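Transcriptional regulator, IclR family (Ruegeria sp. TM1040, PDB 3R4K) probably binds DNA through a helix-turn-helix domain to regulate transcription, perhaps in response to a small molecule sensed by its C-terminal domain. Local coordinates at residues P202-D207 and A249-F254; T183-S188 and A234-G239; V142-E147 and A175-V180; P78-S83 and L100-G105; R85-L90 and G212-A217. One frame throughout, in Å; residues are numbered along the deposited sequence.

In the fold
All five contacts lie in or beside the GAF-like C-terminal part of the chain and frame its six-stranded antiparallel sheet. Interactions 4 and 5 share helix 79-94 and reach neighbouring strands 97-104 and 210-219; their centres are about 11 Å apart. Interaction 2 brings in helix 225-245, its centre about 10 Å from that of interaction 5. Interaction 3 lies on the other side of the sheet, about 20 Å between centres from interactions 4 and 5. Interaction 1 ties the tail after helix 225-245 to strand 196-204. Along the chain interaction 4 closes first, then interaction 3, before interactions 1 and 2 open. The segments of interactions 1, 2 and 5 alternate, interlocking one domain.

Interaction 1 of 5, residues P202-D207 and A249-F254; sequences PIFGPD and ACPPEF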
# COMPACT_ATOMS: atom_id res chain seq x y z
N PRO A 202 -2.31 -0.86 20.13
CA PRO A 202 -2.21 -1.47 18.79
C PRO A 202 -1.98 -0.43 17.69
O PRO A 202 -2.36 0.74 17.84
CB PRO A 202 -3.56 -2.16 18.63
CG PRO A 202 -4.50 -1.30 19.42
CD PRO A 202 -3.72 -0.77 20.57
N ILE A 203 -1.33 -0.85 16.60
CA ILE A 203 -1.07 -0.03 15.42
C ILE A 203 -1.90 -0.67 14.32
O ILE A 203 -1.86 -1.90 14.14
CB ILE A 203 0.45 0.09 15.07
CG1 ILE A 203 1.25 0.70 16.24
CG2 ILE A 203 0.69 0.87 13.76
CD1 ILE A 203 0.84 2.18 16.72
N PHE A 204 -2.71 0.15 13.66
CA PHE A 204 -3.60 -0.32 12.62
C PHE A 204 -3.13 0.18 11.28
O PHE A 204 -2.72 1.34 11.16
CB PHE A 204 -5.05 0.13 12.91
CG PHE A 204 -5.64 -0.42 14.18
CD1 PHE A 204 -6.07 -1.74 14.26
CD2 PHE A 204 -5.83 0.40 15.29
CE1 PHE A 204 -6.62 -2.25 15.45
CE2 PHE A 204 -6.39 -0.11 16.47
CZ PHE A 204 -6.79 -1.43 16.54
N GLY A 205 -3.24 -0.69 10.26
CA GLY A 205 -2.87 -0.35 8.89
C GLY A 205 -3.98 0.33 8.10
O GLY A 205 -5.09 0.52 8.62
N PRO A 206 -3.71 0.69 6.83
CA PRO A 206 -4.74 1.36 6.00
C PRO A 206 -6.05 0.56 5.82
O PRO A 206 -7.11 1.18 5.68
CB PRO A 206 -4.03 1.56 4.65
CG PRO A 206 -2.57 1.57 4.98
CD PRO A 206 -2.45 0.55 6.08
N ASP A 207 -5.98 -0.78 5.88
CA ASP A 207 -7.13 -1.67 5.75
C ASP A 207 -7.92 -1.87 7.09
O ASP A 207 -8.86 -2.67 7.12
CB ASP A 207 -6.66 -3.04 5.22
CG ASP A 207 -5.65 -3.79 6.07
OD1 ASP A 207 -5.08 -3.18 6.99
OD2 ASP A 207 -5.40 -4.97 5.79
N ALA A 249 -6.11 3.31 9.61
CA ALA A 249 -7.46 3.62 10.07
C ALA A 249 -7.83 2.67 11.19
O ALA A 249 -7.52 1.48 11.12
CB ALA A 249 -8.46 3.51 8.93
N CYS A 250 -8.43 3.22 12.26
CA CYS A 250 -8.82 2.46 13.44
C CYS A 250 -10.15 1.78 13.21
O CYS A 250 -11.03 2.38 12.60
CB CYS A 250 -8.87 3.38 14.66
SG CYS A 250 -7.29 4.22 15.02
N PRO A 251 -10.35 0.54 13.69
CA PRO A 251 -11.67 -0.09 13.54
C PRO A 251 -12.69 0.52 14.52
O PRO A 251 -12.26 1.17 15.48
CB PRO A 251 -11.37 -1.57 13.84
CG PRO A 251 -10.24 -1.55 14.77
CD PRO A 251 -9.43 -0.32 14.46
N PRO A 252 -14.03 0.39 14.32
CA PRO A 252 -14.98 1.01 15.27
C PRO A 252 -14.83 0.53 16.72
O PRO A 252 -15.04 1.32 17.65
CB PRO A 252 -16.36 0.64 14.70
CG PRO A 252 -16.12 -0.47 13.73
CD PRO A 252 -14.74 -0.29 13.21
N GLU A 253 -14.44 -0.75 16.90
CA GLU A 253 -14.21 -1.42 18.19
C GLU A 253 -13.02 -0.81 19.00
O GLU A 253 -12.81 -1.22 20.15
CB GLU A 253 -14.01 -2.94 18.00
CG GLU A 253 -12.90 -3.32 17.03
CD GLU A 253 -13.34 -3.81 15.67
OE1 GLU A 253 -14.14 -3.11 15.00
OE2 GLU A 253 -12.82 -4.86 15.23
N PHE A 254 -12.27 0.14 18.40
CA PHE A 254 -11.14 0.80 19.03
C PHE A 254 -11.57 2.19 19.56
O PHE A 254 -12.04 3.02 18.77
CB PHE A 254 -9.93 0.91 18.08
CG PHE A 254 -8.73 1.58 18.69
CD1 PHE A 254 -7.91 0.89 19.58
CD2 PHE A 254 -8.41 2.89 18.39
CE1 PHE A 254 -6.80 1.51 20.16
CE2 PHE A 254 -7.30 3.51 18.97
CZ PHE A 254 -6.50 2.82 19.85
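Phe204 CA comes within 6.0 Å of Cys250 CA, and next to this pair one backbone hydrogen bond, Ala249 N to Gly205 O at 3.1 Å, joins the end of strand 196-204 to the tail. The ring of Phe204 carries most of the rest. Its CG lies anti to its own carbonyl carbon (chi1 -63°), which turns the ring toward the tail. Pro251 CD sits over one face, 3.4 Å from the ring centroid and almost on the normal, a CH-pi contact. The edge of the same ring points at the face of Phe254. The two rings form a T-shaped pair with planes at 70°, and Phe204 CE2 touches Phe254 CD1 at 3.6 Å. Cys250 SG approaches the Phe204 ring obliquely, in a sulfur-aromatic contact. Pro202 adds to the patch, its CG 3.7 Å from Phe254 CE1. The type I turn from Pro251 to Phe254 folds Phe254 back beside the ring that Pro251 already covers. Tyr145 also meets Phe204 edge-to-face, and Pro206 packs on Ala71 of the second subunit. The arrangement is a small aromatic-proline cluster. It lays the C-terminal tail of the chain against the end of a strand of the GAF-like domain.

Interaction 2 of 5, residues T183-S188 and A234-G239; sequences TGLAQS and ALRAAG
The contact joins the turn between helix 170-183 and strand 186-189 to helix 225-245, with Arg236 gripping the carboxyl end of the first helix at Thr183. Gly184 is the first residue to leave the helical conformation, and it does so with positive phi. The chain then bends into the strand. Arg236 NH1 gives a hydrogen bond to Thr183 O at 2.6 Å, with an N-H...O angle of 154°. Arg236 NH2 adds a weak bond to the same Thr183 O at 3.3 Å, so one carbonyl oxygen receives two N-H groups. The oxygen sits near the guanidinium edge. The positive charge at a helix carboxyl end is probably favourable. Leu185 covers one face of the guanidinium. Its CB is 3.5 Å from Arg236 NH2, and its CD1 lies 3.9 Å above the plane, toward the rim. The arginine chain is extended from CG to NE, which carries the charged group across to the turn. An alanine here would remove the guanidinium, and the carbonyl of Thr183 would probably be left short of a partner, with a gap opened beside Leu185. Leu235 makes a looser apolar contact, its CD2 4.1 Å from Leu185 CD1. The hydroxyl of Thr183 is bonded to Glu179 O within its own helix. Around the contact, Leu185 and Leu235 both pack on Val201 of strand 196-204. Leu235 also reaches Leu214 and Val216 of strand 210-219 and Leu90 of helix 79-94, so the contact borders the sheet and the helix pair on one of its faces.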
# COMPACT_ATOMS: atom_id res chain seq x y z
N THR A 183 -10.54 -0.47 26.40
CA THR A 183 -9.77 0.73 26.75
C THR A 183 -8.77 1.18 25.68
O THR A 183 -8.32 2.32 25.73
CB THR A 183 -9.03 0.50 28.08
OG1 THR A 183 -8.06 -0.53 27.92
CG2 THR A 183 -9.98 0.17 29.23
N GLY A 184 -8.42 0.30 24.74
CA GLY A 184 -7.48 0.60 23.66
C GLY A 184 -6.02 0.61 24.07
O GLY A 184 -5.17 1.09 23.31
N LEU A 185 -5.71 0.09 25.28
CA LEU A 185 -4.37 0.03 25.87
C LEU A 185 -4.19 -1.24 26.71
O LEU A 185 -5.09 -1.62 27.48
CB LEU A 185 -4.12 1.28 26.74
CG LEU A 185 -2.68 1.53 27.18
CD1 LEU A 185 -2.32 2.98 27.03
CD2 LEU A 185 -2.47 1.12 28.61
N ALA A 186 -3.02 -1.88 26.57
CA ALA A 186 -2.65 -3.10 27.29
C ALA A 186 -1.50 -2.83 28.25
O ALA A 186 -0.60 -2.04 27.95
CB ALA A 186 -2.27 -4.20 26.31
N GLN A 187 -1.53 -3.51 29.40
CA GLN A 187 -0.49 -3.46 30.42
C GLN A 187 -0.07 -4.89 30.80
O GLN A 187 -0.91 -5.79 30.80
CB GLN A 187 -0.97 -2.70 31.65
CG GLN A 187 -0.61 -1.22 31.62
CD GLN A 187 -1.03 -0.52 32.89
OE1 GLN A 187 -0.40 -0.65 33.95
NE2 GLN A 187 -2.11 0.22 32.82
N SER A 188 1.23 -5.09 31.07
CA SER A 188 1.79 -6.39 31.47
C SER A 188 2.99 -6.18 32.39
O SER A 188 3.91 -5.44 32.05
CB SER A 188 2.18 -7.23 30.26
OG SER A 188 2.76 -8.47 30.65
N ALA A 234 0.70 9.75 26.71
CA ALA A 234 1.84 9.92 25.82
C ALA A 234 1.90 8.79 24.79
O ALA A 234 2.10 9.07 23.60
CB ALA A 234 3.12 9.99 26.61
N LEU A 235 1.69 7.53 25.24
CA LEU A 235 1.71 6.35 24.37
C LEU A 235 0.52 6.36 23.39
O LEU A 235 0.73 6.11 22.21
CB LEU A 235 1.75 5.05 25.20
CG LEU A 235 1.60 3.72 24.45
CD1 LEU A 235 2.74 3.45 23.48
CD2 LEU A 235 1.47 2.60 25.40
N ARG A 236 -0.70 6.68 23.88
CA ARG A 236 -1.91 6.76 23.05
C ARG A 236 -1.73 7.74 21.90
O ARG A 236 -2.02 7.40 20.75
CB ARG A 236 -3.14 7.16 23.88
CG ARG A 236 -3.66 6.03 24.76
CD ARG A 236 -4.93 6.48 25.47
NE ARG A 236 -5.25 5.69 26.66
CZ ARG A 236 -5.96 4.56 26.65
NH1 ARG A 236 -6.40 4.06 25.51
NH2 ARG A 236 -6.21 3.92 27.78
N ALA A 237 -1.17 8.93 22.20
CA ALA A 237 -0.88 9.99 21.24
C ALA A 237 0.15 9.53 20.20
O ALA A 237 -0.08 9.71 19.00
CB ALA A 237 -0.39 11.24 21.97
N ALA A 238 1.26 8.90 20.66
CA ALA A 238 2.32 8.40 19.78
C ALA A 238 1.81 7.30 18.85
O ALA A 238 2.17 7.28 17.68
CB ALA A 238 3.49 7.90 20.61
N GLY A 239 0.94 6.43 19.37
CA GLY A 239 0.31 5.37 18.59
C GLY A 239 -0.53 5.90 17.43
O GLY A 239 -0.42 5.41 16.31

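Interaction 3 of 5, residues V142-E147 and A175-V180; sequences VLAYSE and AEIAEV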
# COMPACT_ATOMS: atom_id res chain seq x y z
N VAL A 142 -2.18 -6.71 20.32
CA VAL A 142 -2.35 -7.30 18.99
C VAL A 142 -3.46 -8.36 19.03
O VAL A 142 -4.28 -8.39 18.13
CB VAL A 142 -1.01 -7.87 18.43
CG1 VAL A 142 -1.22 -8.64 17.12
CG2 VAL A 142 0.02 -6.76 18.21
N LEU A 143 -3.47 -9.23 20.05
CA LEU A 143 -4.47 -10.29 20.21
C LEU A 143 -5.88 -9.72 20.37
O LEU A 143 -6.82 -10.24 19.79
CB LEU A 143 -4.12 -11.14 21.45
CG LEU A 143 -4.34 -12.64 21.33
CD1 LEU A 143 -3.66 -13.22 20.09
CD2 LEU A 143 -3.84 -13.35 22.57
N ALA A 144 -6.00 -8.62 21.12
CA ALA A 144 -7.28 -7.98 21.39
C ALA A 144 -7.98 -7.45 20.12
O ALA A 144 -9.20 -7.31 20.11
CB ALA A 144 -7.08 -6.85 22.37
N TYR A 145 -7.21 -7.19 19.05
CA TYR A 145 -7.77 -6.67 17.80
C TYR A 145 -7.53 -7.61 16.62
O TYR A 145 -7.67 -7.21 15.46
CB TYR A 145 -7.22 -5.27 17.54
CG TYR A 145 -7.76 -4.28 18.55
CD1 TYR A 145 -9.04 -3.77 18.43
CD2 TYR A 145 -7.02 -3.93 19.68
CE1 TYR A 145 -9.56 -2.88 19.36
CE2 TYR A 145 -7.53 -3.04 20.62
CZ TYR A 145 -8.79 -2.51 20.45
OH TYR A 145 -9.30 -1.60 21.34
N SER A 146 -7.25 -8.89 16.93
CA SER A 146 -7.07 -9.96 15.97
C SER A 146 -8.41 -10.70 15.75
O SER A 146 -9.36 -10.53 16.54
CB SER A 146 -5.98 -10.91 16.44
OG SER A 146 -4.70 -10.40 16.11
N GLU A 147 -8.49 -11.51 14.68
CA GLU A 147 -9.68 -12.29 14.35
C GLU A 147 -9.97 -13.33 15.44
O GLU A 147 -9.03 -13.95 15.95
CB GLU A 147 -9.54 -12.99 12.99
CG GLU A 147 -9.92 -12.14 11.79
CD GLU A 147 -11.28 -11.47 11.82
OE1 GLU A 147 -12.31 -12.19 11.72
OE2 GLU A 147 -11.32 -10.23 11.94
N ALA A 175 -10.05 -12.58 29.42
CA ALA A 175 -10.58 -11.53 30.30
C ALA A 175 -9.76 -10.24 30.12
O ALA A 175 -10.34 -9.15 30.04
CB ALA A 175 -10.54 -12.00 31.74
N GLU A 176 -8.42 -10.39 30.01
CA GLU A 176 -7.49 -9.29 29.79
C GLU A 176 -7.69 -8.68 28.39
O GLU A 176 -7.80 -7.46 28.29
CB GLU A 176 -6.03 -9.77 29.99
CG GLU A 176 -5.05 -8.67 30.42
CD GLU A 176 -5.29 -7.95 31.73
OE1 GLU A 176 -5.91 -8.54 32.66
OE2 GLU A 176 -4.83 -6.79 31.84
N ILE A 177 -7.83 -9.54 27.35
CA ILE A 177 -8.12 -9.17 25.95
C ILE A 177 -9.34 -8.25 25.90
O ILE A 177 -9.29 -7.21 25.23
CB ILE A 177 -8.31 -10.45 25.08
CG1 ILE A 177 -6.96 -11.07 24.69
CG2 ILE A 177 -9.18 -10.20 23.83
CD1 ILE A 177 -7.10 -12.32 23.91
N ALA A 178 -10.43 -8.62 26.60
CA ALA A 178 -11.68 -7.87 26.62
C ALA A 178 -11.49 -6.48 27.21
O ALA A 178 -12.07 -5.51 26.70
CB ALA A 178 -12.74 -8.65 27.38
N GLU A 179 -10.64 -6.37 28.24
CA GLU A 179 -10.34 -5.10 28.90
C GLU A 179 -9.51 -4.17 27.97
O GLU A 179 -9.74 -2.96 27.96
CB GLU A 179 -9.64 -5.34 30.26
CG GLU A 179 -9.69 -4.15 31.22
CD GLU A 179 -11.01 -3.47 31.58
OE1 GLU A 179 -12.10 -3.98 31.24
OE2 GLU A 179 -10.93 -2.40 32.22
N VAL A 180 -8.57 -4.77 27.18
CA VAL A 180 -7.71 -4.04 26.24
C VAL A 180 -8.57 -3.54 25.05
O VAL A 180 -8.42 -2.38 24.64
CB VAL A 180 -6.39 -4.77 25.81
CG1 VAL A 180 -6.45 -6.27 25.81
CG2 VAL A 180 -5.77 -4.20 24.53
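Ile177, Ala144 and Val180 bury the most surface here. Ala144 and Ile177 are the nearest pair along the backbone, with CA atoms 4.8 Å apart. Such a close approach suits the small methyl of Ala144, which points toward helix 170-183. Its CB rests 3.5 Å from Val180 CG1 and 3.6 Å from Ile177 O, so it meets both a side chain and the helix backbone. Val180 CG2 is nearly as close to the same methyl, and both branches of the valine therefore border it. Ile177 works with two branches. Its CG2 lies 3.8 Å from Ala144 CA. Its CG1 stands anti to the carbonyl carbon (chi1 -79°) and the chain runs on extended (chi2 177°), which carries CD1 out to Leu143. There Ile177 CD1 touches Leu143 CD2 at 3.7 Å. Tyr145 comes in beside Val180, with its OH 3.5 Å from Val180 O; this hydroxyl makes a weak hydrogen bond to Arg181 O. No hydrogen bond crosses between the two segments, so the contact is held by apolar packing. A type I turn from Leu143 to Ser146 shapes the first segment. Ser146 OG bonds Val142 O at 2.9 Å, and Tyr145 N reaches that oxygen from the opposite face of its plane. Leu143 also packs on Phe150 and Val154 of helix 148-156, and Ile177 on Val151 of that helix. The result, in the GAF-like C-terminal domain, is the packing of the end of helix 137-143 and its following turn against helix 170-183.

Interaction 4 of 5, residues P78-S83 and L100-G105; sequences PILSAS and LSLLQG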
# COMPACT_ATOMS: atom_id res chain seq x y z
N PRO A 78 9.01 3.56 4.63
CA PRO A 78 8.54 2.27 5.22
C PRO A 78 8.11 2.48 6.71
O PRO A 78 8.54 3.47 7.29
CB PRO A 78 9.76 1.36 5.07
CG PRO A 78 10.74 2.11 4.16
CD PRO A 78 10.47 3.54 4.42
N ILE A 79 7.22 1.62 7.31
CA ILE A 79 6.71 1.74 8.72
C ILE A 79 7.88 1.93 9.75
O ILE A 79 7.75 2.73 10.68
CB ILE A 79 5.78 0.54 9.13
CG1 ILE A 79 5.32 0.62 10.61
CG2 ILE A 79 6.43 -0.82 8.85
CD1 ILE A 79 3.88 0.31 10.86
N LEU A 80 9.01 1.22 9.55
CA LEU A 80 10.12 1.32 10.49
C LEU A 80 10.85 2.67 10.38
O LEU A 80 11.38 3.17 11.37
CB LEU A 80 11.10 0.14 10.36
CG LEU A 80 10.47 -1.28 10.65
CD1 LEU A 80 11.45 -2.38 10.39
CD2 LEU A 80 9.92 -1.41 12.08
N SER A 81 10.83 3.29 9.20
CA SER A 81 11.41 4.61 8.97
C SER A 81 10.53 5.68 9.64
O SER A 81 11.07 6.60 10.27
CB SER A 81 11.57 4.87 7.49
OG SER A 81 12.07 6.17 7.22
N ALA A 82 9.19 5.52 9.55
CA ALA A 82 8.21 6.41 10.19
C ALA A 82 8.26 6.30 11.73
O ALA A 82 7.97 7.27 12.43
CB ALA A 82 6.81 6.06 9.70
N SER A 83 8.63 5.11 12.24
CA SER A 83 8.69 4.85 13.68
C SER A 83 9.85 5.57 14.37
O SER A 83 9.73 5.91 15.54
CB SER A 83 8.80 3.35 13.92
OG SER A 83 10.13 2.88 13.74
N LEU A 100 8.56 -0.83 18.70
CA LEU A 100 7.53 -1.17 17.74
C LEU A 100 7.71 -2.63 17.35
O LEU A 100 8.80 -3.06 16.97
CB LEU A 100 7.58 -0.25 16.49
CG LEU A 100 6.59 -0.58 15.34
CD1 LEU A 100 5.11 -0.38 15.76
CD2 LEU A 100 6.96 0.20 14.07
N SER A 101 6.64 -3.40 17.51
CA SER A 101 6.65 -4.81 17.13
C SER A 101 5.63 -5.00 16.02
O SER A 101 4.58 -4.32 15.99
CB SER A 101 6.38 -5.72 18.33
OG SER A 101 5.14 -5.41 18.94
N LEU A 102 5.97 -5.86 15.04
CA LEU A 102 5.10 -6.08 13.89
C LEU A 102 4.78 -7.54 13.71
O LEU A 102 5.61 -8.40 13.99
CB LEU A 102 5.73 -5.55 12.59
CG LEU A 102 5.99 -4.06 12.48
CD1 LEU A 102 6.86 -3.77 11.27
CD2 LEU A 102 4.70 -3.26 12.42
N LEU A 103 3.58 -7.81 13.18
CA LEU A 103 3.17 -9.16 12.84
C LEU A 103 3.97 -9.63 11.63
O LEU A 103 3.98 -8.97 10.59
CB LEU A 103 1.66 -9.24 12.58
CG LEU A 103 0.77 -9.35 13.80
CD1 LEU A 103 -0.67 -9.13 13.43
CD2 LEU A 103 0.92 -10.68 14.48
N GLN A 104 4.72 -10.72 11.80
CA GLN A 104 5.51 -11.33 10.74
C GLN A 104 4.93 -12.71 10.55
O GLN A 104 5.41 -13.70 11.12
CB GLN A 104 7.02 -11.31 11.06
CG GLN A 104 7.75 -10.07 10.52
CD GLN A 104 9.25 -10.24 10.53
OE1 GLN A 104 9.97 -9.63 11.34
NE2 GLN A 104 9.78 -11.06 9.62
N GLY A 105 3.82 -12.74 9.83
CA GLY A 105 3.05 -13.95 9.61
C GLY A 105 2.18 -14.21 10.82
O GLY A 105 1.33 -13.38 11.17
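Ile79, in the first turn of helix 79-94, meets both leucines of strand 97-104 that face the helix. Its CG2 touches Leu102 CD1 at 3.8 Å, and its CG1 touches Leu100 CD2 at 3.9 Å. With CG1 anti to the backbone N (chi1 177°), CG1 lies by Leu100 while CG2 and CD1 both meet Leu102, Ile79 CD1 at 4.0 Å from Leu102 CD2. Ile79 and Leu102 lie alongside, pointing opposite ways. Leu80 follows, and its CD2 alone does the touching. That methyl is 3.9 Å from both Leu100 CD2 and Leu102 CD1, bridging the two. One turn on, Ser83 brings its CB to 3.7 Å from Leu100 CD2. The hydroxyl turns back to its own helix, with Ser83 OG bonded to Leu80 O at 2.7 Å, and it also pairs with Ser112 OG of strand 107-114. An alanine here would keep CB but not the hydroxyl, and Ser112 OG, without this polar link, would probably be freer to turn, with Leu80 O also short of a donor. Leu100 also packs on Leu242 of helix 225-245, and Ile79 on Ile246 just beyond it. The short helix and strand segments run nearly antiparallel, at 165°, with axes 10.4 Å apart. This is the packing of a helix on an antiparallel sheet, where helix 79-94 covers the strand that follows it in the chain, consistent with a GAF-like domain.

Interaction 5 of 5, residues R85-L90 and G212-A217; sequences RVLREL and GALAVA
Leu90 and Leu214 both hold CG anti to the backbone N (chi1 -168° and -180°), which sends each side chain out into the space between helix 79-94 and strand 210-219. Leu214 is the centre of the contact and uses its two methyls on different partners. Its CD1 meets Leu87 CD2 at 3.5 Å. Its CD2 lies 3.9 Å from Val86 CG1 and 4.2 Å from Leu90 CD2. Leu90 then reaches on to Val216, two residues along the strand, with its CD2 3.6 Å from Val216 CG2. All five residues are buried, and no hydrogen bond crosses; the contact is held by branched apolar side chains alone. On the helix flank turned from the strand, Arg85 NE and Glu89 OE2 form a salt bridge at 3.0 Å. Helix 225-245 shares the layer, with Ala238 against both Val86 and Leu214, and Leu235 against Leu90. Behind the strand, Ala213 and Ala215 pack on Ser138 of helix 137-143. The short segments run at 25° with axes 10.3 Å apart. The contact forms part of the hydrophobic core between the helix layer and the antiparallel sheet of the GAF-like domain of the IclR family.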
# COMPACT_ATOMS: atom_id res chain seq x y z
N ARG A 85 11.16 8.66 14.48
CA ARG A 85 10.85 9.91 15.18
C ARG A 85 9.85 9.69 16.33
O ARG A 85 10.00 10.30 17.39
CB ARG A 85 10.32 10.97 14.20
CG ARG A 85 10.03 12.32 14.84
CD ARG A 85 9.36 13.27 13.87
NE ARG A 85 8.78 14.43 14.55
CZ ARG A 85 8.98 15.70 14.20
NH1 ARG A 85 9.76 16.00 13.17
NH2 ARG A 85 8.41 16.68 14.89
N VAL A 86 8.86 8.82 16.12
CA VAL A 86 7.82 8.50 17.10
C VAL A 86 8.45 7.88 18.35
O VAL A 86 8.20 8.36 19.46
CB VAL A 86 6.76 7.56 16.47
CG1 VAL A 86 5.78 7.01 17.52
CG2 VAL A 86 6.01 8.29 15.36
N LEU A 87 9.30 6.84 18.15
CA LEU A 87 9.97 6.12 19.21
C LEU A 87 10.90 7.04 20.00
O LEU A 87 10.85 7.02 21.24
CB LEU A 87 10.74 4.89 18.65
CG LEU A 87 9.88 3.72 18.15
CD1 LEU A 87 10.71 2.75 17.34
CD2 LEU A 87 9.25 2.98 19.30
N ARG A 88 11.72 7.86 19.29
CA ARG A 88 12.64 8.86 19.85
C ARG A 88 11.91 9.82 20.79
O ARG A 88 12.34 10.03 21.93
CB ARG A 88 13.27 9.68 18.69
CG ARG A 88 14.71 10.13 18.87
CD ARG A 88 15.09 11.15 17.81
NE ARG A 88 15.03 10.64 16.43
CZ ARG A 88 14.32 11.18 15.45
NH1 ARG A 88 13.57 12.26 15.68
NH2 ARG A 88 14.33 10.65 14.23
N GLU A 89 10.79 10.41 20.29
CA GLU A 89 9.98 11.38 21.03
C GLU A 89 9.30 10.75 22.23
O GLU A 89 9.35 11.34 23.30
CB GLU A 89 8.96 12.05 20.11
CG GLU A 89 9.59 13.09 19.19
CD GLU A 89 8.69 13.75 18.17
OE1 GLU A 89 7.53 13.30 17.98
OE2 GLU A 89 9.15 14.74 17.56
N LEU A 90 8.71 9.55 22.08
CA LEU A 90 8.05 8.85 23.18
C LEU A 90 9.05 8.47 24.29
O LEU A 90 8.73 8.60 25.47
CB LEU A 90 7.29 7.61 22.68
CG LEU A 90 6.34 6.94 23.66
CD1 LEU A 90 5.34 7.93 24.26
CD2 LEU A 90 5.63 5.78 23.01
N GLY A 212 0.57 -4.45 14.32
CA GLY A 212 1.49 -4.66 15.42
C GLY A 212 1.14 -3.77 16.59
O GLY A 212 -0.04 -3.44 16.80
N ALA A 213 2.15 -3.41 17.38
CA ALA A 213 1.95 -2.62 18.58
C ALA A 213 3.14 -1.74 18.90
O ALA A 213 4.29 -2.12 18.65
CB ALA A 213 1.68 -3.53 19.78
N LEU A 214 2.84 -0.57 19.49
CA LEU A 214 3.79 0.41 19.97
C LEU A 214 3.81 0.31 21.49
O LEU A 214 2.75 0.35 22.12
CB LEU A 214 3.41 1.82 19.48
CG LEU A 214 4.34 2.95 19.91
CD1 LEU A 214 5.72 2.75 19.35
CD2 LEU A 214 3.78 4.28 19.51
N ALA A 215 5.00 0.12 22.09
CA ALA A 215 5.08 -0.09 23.53
C ALA A 215 6.12 0.75 24.24
O ALA A 215 7.07 1.23 23.62
CB ALA A 215 5.36 -1.56 23.81
N VAL A 216 5.93 0.88 25.57
CA VAL A 216 6.82 1.54 26.53
C VAL A 216 7.18 0.50 27.58
O VAL A 216 6.29 0.03 28.29
CB VAL A 216 6.17 2.83 27.15
CG1 VAL A 216 7.02 3.41 28.28
CG2 VAL A 216 5.92 3.87 26.07
N ALA A 217 8.46 0.08 27.65
CA ALA A 217 8.99 -0.90 28.61
C ALA A 217 9.75 -0.18 29.68
O ALA A 217 10.70 0.55 29.39
CB ALA A 217 9.87 -1.92 27.92